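Local coordinates for regulatory Subunit of Protein Kinase A (cAMP-dependent) from Euglena gracilis (Euglena gracilis, PDB 6RSX), which binds cAMP in two cyclic nucleotide-binding domains and, as a regulatory subunit, probably controls a protein kinase catalytic subunit in response to a nucleotide signal, at residues E77-Y82 against T122-S127; E50-V55 against R145-T150. All coordinates share one frame; numbering follows the deposited sequence.

Contact 1 of 2, residues E77-Y82 against T122-S127. With CMP (adenosine-3',5'-cyclic-monophosphate), chain B.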
# COMPACT_ATOMS: atom_id res chain seq x y z
N GLU A 77 -25.28 5.56 2.26
CA GLU A 77 -24.67 6.72 1.60
C GLU A 77 -23.37 7.11 2.32
O GLU A 77 -23.34 7.14 3.54
CB GLU A 77 -25.67 7.89 1.63
CG GLU A 77 -25.07 9.20 1.15
CD GLU A 77 -26.10 10.36 1.21
OE1 GLU A 77 -27.06 10.30 2.01
OE2 GLU A 77 -25.87 11.35 0.52
N GLY A 78 -22.33 7.46 1.56
CA GLY A 78 -21.05 7.85 2.19
C GLY A 78 -21.16 9.17 2.96
O GLY A 78 -21.89 10.09 2.56
N ASP A 79 -20.46 9.25 4.09
CA ASP A 79 -20.31 10.52 4.80
C ASP A 79 -18.84 10.81 5.07
O ASP A 79 -18.31 11.80 4.57
CB ASP A 79 -21.11 10.59 6.11
CG ASP A 79 -21.00 9.33 6.99
OD1 ASP A 79 -20.12 8.44 6.81
OD2 ASP A 79 -21.82 9.25 7.94
N ASN A 80 -18.15 9.92 5.80
CA ASN A 80 -16.79 10.20 6.26
C ASN A 80 -15.77 9.19 5.73
O ASN A 80 -16.12 8.12 5.24
CB ASN A 80 -16.72 10.18 7.79
CG ASN A 80 -17.65 11.20 8.45
OD1 ASN A 80 -17.73 12.37 8.06
ND2 ASN A 80 -18.36 10.75 9.49
N PHE A 81 -14.51 9.60 5.81
CA PHE A 81 -13.35 8.74 5.62
C PHE A 81 -12.65 8.57 6.98
O PHE A 81 -12.53 9.54 7.74
CB PHE A 81 -12.42 9.38 4.58
CG PHE A 81 -11.12 8.67 4.40
CD1 PHE A 81 -11.07 7.45 3.77
CD2 PHE A 81 -9.95 9.32 4.69
CE1 PHE A 81 -9.82 6.78 3.54
CE2 PHE A 81 -8.72 8.68 4.46
CZ PHE A 81 -8.66 7.44 3.86
N TYR A 82 -12.22 7.34 7.30
CA TYR A 82 -11.76 7.03 8.65
C TYR A 82 -10.35 6.45 8.65
O TYR A 82 -9.97 5.72 7.73
CB TYR A 82 -12.68 5.99 9.34
CG TYR A 82 -14.11 6.48 9.53
CD1 TYR A 82 -14.45 7.23 10.65
CD2 TYR A 82 -15.12 6.12 8.63
CE1 TYR A 82 -15.76 7.67 10.86
CE2 TYR A 82 -16.43 6.56 8.82
CZ TYR A 82 -16.75 7.31 9.94
OH TYR A 82 -18.03 7.74 10.18
N THR A 122 -20.54 6.05 -4.94
CA THR A 122 -21.20 4.76 -4.82
C THR A 122 -21.66 4.55 -3.38
O THR A 122 -21.11 5.14 -2.45
CB THR A 122 -20.24 3.63 -5.20
OG1 THR A 122 -18.99 3.83 -4.52
CG2 THR A 122 -19.97 3.60 -6.72
N PRO A 123 -22.69 3.74 -3.14
CA PRO A 123 -23.01 3.34 -1.77
C PRO A 123 -21.83 2.58 -1.18
O PRO A 123 -21.05 1.98 -1.91
CB PRO A 123 -24.19 2.38 -1.94
CG PRO A 123 -24.77 2.72 -3.35
CD PRO A 123 -23.51 3.02 -4.14
N ARG A 124 -21.75 2.56 0.15
CA ARG A 124 -20.65 1.79 0.80
C ARG A 124 -20.56 0.36 0.25
O ARG A 124 -21.56 -0.37 0.17
CB ARG A 124 -20.85 1.71 2.32
CG ARG A 124 -20.88 3.03 3.12
CD ARG A 124 -19.62 3.88 2.90
NE ARG A 124 -19.61 5.00 3.84
CZ ARG A 124 -18.60 5.85 3.94
NH1 ARG A 124 -17.53 5.67 3.15
NH2 ARG A 124 -18.65 6.82 4.87
N ALA A 125 -19.32 -0.10 -0.02
CA ALA A 125 -19.10 -1.45 -0.55
C ALA A 125 -18.97 -2.55 0.52
O ALA A 125 -18.94 -3.74 0.18
CB ALA A 125 -17.82 -1.45 -1.44
N ALA A 126 -18.89 -2.19 1.79
CA ALA A 126 -18.71 -3.15 2.86
C ALA A 126 -19.27 -2.53 4.12
O ALA A 126 -19.33 -1.31 4.26
CB ALA A 126 -17.21 -3.48 3.01
N SER A 127 -19.64 -3.40 5.06
CA SER A 127 -19.85 -2.97 6.42
C SER A 127 -18.52 -3.01 7.17
O SER A 127 -17.65 -3.86 6.90
CB SER A 127 -20.85 -3.90 7.12
OG SER A 127 -22.15 -3.87 6.47
P CMP B . -16.49 2.44 1.08
O1P CMP B . -16.73 3.98 1.11
O2P CMP B . -17.07 1.55 0.05
O5' CMP B . -17.05 1.81 2.45
C5' CMP B . -16.60 0.53 2.91
C4' CMP B . -15.10 0.56 2.87
O4' CMP B . -14.48 -0.69 3.20
C3' CMP B . -14.54 0.84 1.50
O3' CMP B . -14.81 2.16 1.09
C2' CMP B . -13.06 0.49 1.67
O2' CMP B . -12.39 1.62 2.22
C1' CMP B . -13.13 -0.64 2.74
N9 CMP B . -12.79 -1.96 2.23
C8 CMP B . -11.90 -2.83 2.84
N7 CMP B . -11.88 -3.95 2.14
C5 CMP B . -12.71 -3.78 1.10
C6 CMP B . -12.99 -4.65 0.08
N6 CMP B . -12.52 -5.99 -0.19
N1 CMP B . -13.81 -4.32 -0.89
C2 CMP B . -14.40 -3.09 -0.84
N3 CMP B . -14.13 -2.19 0.16
C4 CMP B . -13.28 -2.56 1.14
O HOH W 1 -21.66 5.85 5.50
O HOH W 2 -22.48 7.33 -1.32
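Arg124 reaches Gly78, Asp79 and Asn80 because CG leaves CA beside the backbone N and the chain then bends at chi2 (-55°) before running straight to the guanidinium, which ends up between the cyclic phosphate of cAMP and the backbone of residues 78-80. This is the phosphate-binding cassette of the cyclic nucleotide-binding fold, in which an arginine after the short helix 115-120 grips the phosphate, as in other PKA regulatory subunits. Arg124 NH1 gives its bond to CMP O1P at 2.8 Å, and it also bonds Gly114 O. NH2 serves the other segment with two bonds close to the guanidinium plane. Arg124 NH2 donates to Asn80 O at 2.9 Å, fairly straight (159° at the hydrogen) and onto a lone pair in the carbonyl plane. The second bond is a salt bridge from Arg124 NH2 to Asp79 OD1, also 2.9 Å, with the carboxylate plane turned 68° from the guanidinium. Asp79 OD1 is held in turn by Asn80 N at 2.7 Å; the two donors come from opposite faces of the carboxylate, both on the anti side, which holds the acid at the guanidinium's edge. Gly78 CA lies 3.4 Å above the guanidinium plane of Arg124, toward its rim. Arg124 NE uses water 1, its oxygen 2.8 Å away, which donates to Glu77 O and Asp79 OD1. A leucine in place of Arg124 would probably leave CMP O1P and the Asp79 carboxylate without their shared cationic partner, the carboxylate then relying on Asn80 N and water. The backbone completes the phosphate grip, with Ala125 N donating to CMP O2P. Water 2 links the two loops, accepting from Gly78 N at 2.9 Å and donating to Thr122 O at 2.8 Å.

Contact 2 of 2, residues E50-V55 against R145-T150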
# COMPACT_ATOMS: atom_id res chain seq x y z
N GLU A 50 2.56 19.65 2.49
CA GLU A 50 2.47 20.28 3.81
C GLU A 50 1.19 21.10 3.96
O GLU A 50 0.61 21.13 5.05
CB GLU A 50 3.69 21.16 4.05
CG GLU A 50 3.78 21.73 5.47
CD GLU A 50 5.12 21.45 6.11
OE1 GLU A 50 5.20 21.40 7.36
OE2 GLU A 50 6.10 21.28 5.35
N ASP A 51 0.75 21.78 2.90
CA ASP A 51 -0.45 22.60 3.00
C ASP A 51 -1.68 21.75 3.25
O ASP A 51 -2.54 22.09 4.08
CB ASP A 51 -0.63 23.43 1.73
CG ASP A 51 -0.11 24.85 1.87
OD1 ASP A 51 0.54 25.14 2.90
OD2 ASP A 51 -0.36 25.67 0.96
N SER A 52 -1.80 20.64 2.52
CA SER A 52 -2.89 19.71 2.77
C SER A 52 -2.79 19.09 4.16
O SER A 52 -3.81 18.87 4.82
CB SER A 52 -2.91 18.64 1.69
OG SER A 52 -3.36 19.18 0.46
N LEU A 53 -1.57 18.81 4.62
CA LEU A 53 -1.42 18.24 5.96
C LEU A 53 -1.94 19.20 7.01
O LEU A 53 -2.60 18.79 7.97
CB LEU A 53 0.05 17.88 6.23
CG LEU A 53 0.52 16.64 5.48
CD1 LEU A 53 1.93 16.30 5.91
CD2 LEU A 53 -0.39 15.48 5.76
N GLU A 54 -1.70 20.50 6.81
CA GLU A 54 -2.27 21.49 7.72
C GLU A 54 -3.79 21.38 7.75
O GLU A 54 -4.41 21.58 8.81
CB GLU A 54 -1.84 22.90 7.29
CG GLU A 54 -1.40 23.82 8.43
CD GLU A 54 -2.56 24.49 9.15
OE1 GLU A 54 -3.72 24.39 8.68
OE2 GLU A 54 -2.31 25.11 10.21
N VAL A 55 -4.41 21.10 6.60
CA VAL A 55 -5.86 20.93 6.59
C VAL A 55 -6.25 19.69 7.38
O VAL A 55 -7.20 19.71 8.17
CB VAL A 55 -6.38 20.87 5.15
CG1 VAL A 55 -7.85 20.53 5.15
CG2 VAL A 55 -6.13 22.18 4.43
N ARG A 145 -12.80 15.46 -0.27
CA ARG A 145 -12.85 15.87 -1.68
C ARG A 145 -11.81 16.93 -1.99
O ARG A 145 -11.22 16.93 -3.07
CB ARG A 145 -14.25 16.37 -2.04
CG ARG A 145 -15.28 15.23 -2.06
CD ARG A 145 -16.62 15.64 -2.65
NE ARG A 145 -16.60 15.51 -4.11
CZ ARG A 145 -16.78 14.36 -4.76
NH1 ARG A 145 -16.75 14.35 -6.10
NH2 ARG A 145 -17.01 13.23 -4.09
N ARG A 146 -11.56 17.85 -1.04
CA ARG A 146 -10.57 18.89 -1.28
C ARG A 146 -9.15 18.33 -1.39
O ARG A 146 -8.42 18.69 -2.32
CB ARG A 146 -10.62 19.93 -0.16
CG ARG A 146 -11.87 20.78 -0.22
CD ARG A 146 -11.55 22.21 0.13
NE ARG A 146 -11.29 22.43 1.55
CZ ARG A 146 -10.14 22.86 2.04
NH1 ARG A 146 -10.03 23.05 3.35
NH2 ARG A 146 -9.12 23.11 1.24
N ILE A 147 -8.74 17.46 -0.46
CA ILE A 147 -7.33 17.11 -0.32
C ILE A 147 -6.94 15.71 -0.78
O ILE A 147 -5.75 15.49 -1.08
CB ILE A 147 -6.85 17.33 1.12
CG1 ILE A 147 -7.47 16.29 2.03
CG2 ILE A 147 -7.18 18.75 1.60
CD1 ILE A 147 -6.87 16.33 3.41
N LEU A 148 -7.86 14.76 -0.85
CA LEU A 148 -7.48 13.39 -1.19
C LEU A 148 -8.09 12.85 -2.48
O LEU A 148 -7.50 11.96 -3.09
CB LEU A 148 -7.84 12.43 -0.04
CG LEU A 148 -6.87 12.39 1.15
CD1 LEU A 148 -7.49 11.61 2.31
CD2 LEU A 148 -5.56 11.75 0.68
N LEU A 149 -9.25 13.38 -2.92
CA LEU A 149 -10.01 12.67 -3.95
C LEU A 149 -9.26 12.61 -5.28
O LEU A 149 -9.15 11.54 -5.90
CB LEU A 149 -11.40 13.33 -4.12
CG LEU A 149 -12.32 12.63 -5.13
CD1 LEU A 149 -13.80 12.89 -4.85
CD2 LEU A 149 -11.95 13.12 -6.51
N THR A 150 -8.72 13.75 -5.74
CA THR A 150 -8.19 13.84 -7.10
C THR A 150 -6.99 12.92 -7.28
O THR A 150 -6.97 12.07 -8.18
CB THR A 150 -7.81 15.28 -7.43
OG1 THR A 150 -8.96 16.11 -7.33
CG2 THR A 150 -7.24 15.35 -8.84
O HOH W 3 -3.84 17.39 -1.34
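A small, partly buried helix-to-helix packing contact brings Ser52 and Val55 of helix 50-59 onto Arg146 and Ile147, at the end of helix 141-147, with one water bridging the two segments. It packs the helix that precedes the barrel strands of the cyclic nucleotide-binding fold in sequence against the one that follows them: helix 50-59 comes before the first strand, consistent with the N-terminal helical (N3A) motif of such domains, and helix 141-147 after the last. The evidence is compact: 190 Å² is buried over both sides, and the closest CA atoms are Ser52 and Ile147, 6.0 Å apart. Ser52 and Val55, one turn apart, present one face of their helix. With chi1 at 173°, Val55 turns CG1 away from its own amide nitrogen and onto Ile147 CG2, 4.0 Å off, the two side chains sliding past each other in opposite directions. Ser52 OG lies 4.0 Å from both CB and CG2 of Ile147, so CG2 meets the serine as well as the valine. Arg146 crosses Val55 at about a right angle; in the one of its two modelled conformers considered here, Arg146 NH1 comes to 3.8 Å from Val55 CG1, a surface contact that the disorder makes less certain. The polar link is indirect: water 3 lies 2.6 Å from Ser52 OG and donates to Ile147 O at 2.7 Å, an oxygen that also accepts from Gln151 NE2.

How the contacts relate
The two contacts lie in the same cyclic nucleotide-binding domain with centres about 19 Å apart, and along the chain 77-82 and 122-127 both fall between 50-55 and 145-150. Contact 1 is built on the cAMP phosphate; contact 2 touches no ligand and joins helices that precede and follow the barrel strands. They meet directly where Phe81 CE2 packs on Leu148 CD1 at 3.8 Å. Phe81 also packs on Phe144 of helix 141-147 and on Glu115, whose OE1 bonds cAMP, so packing is continuous from the pocket to the helices. In this family nucleotide binding moves such helices, and this route is consistent with that coupling.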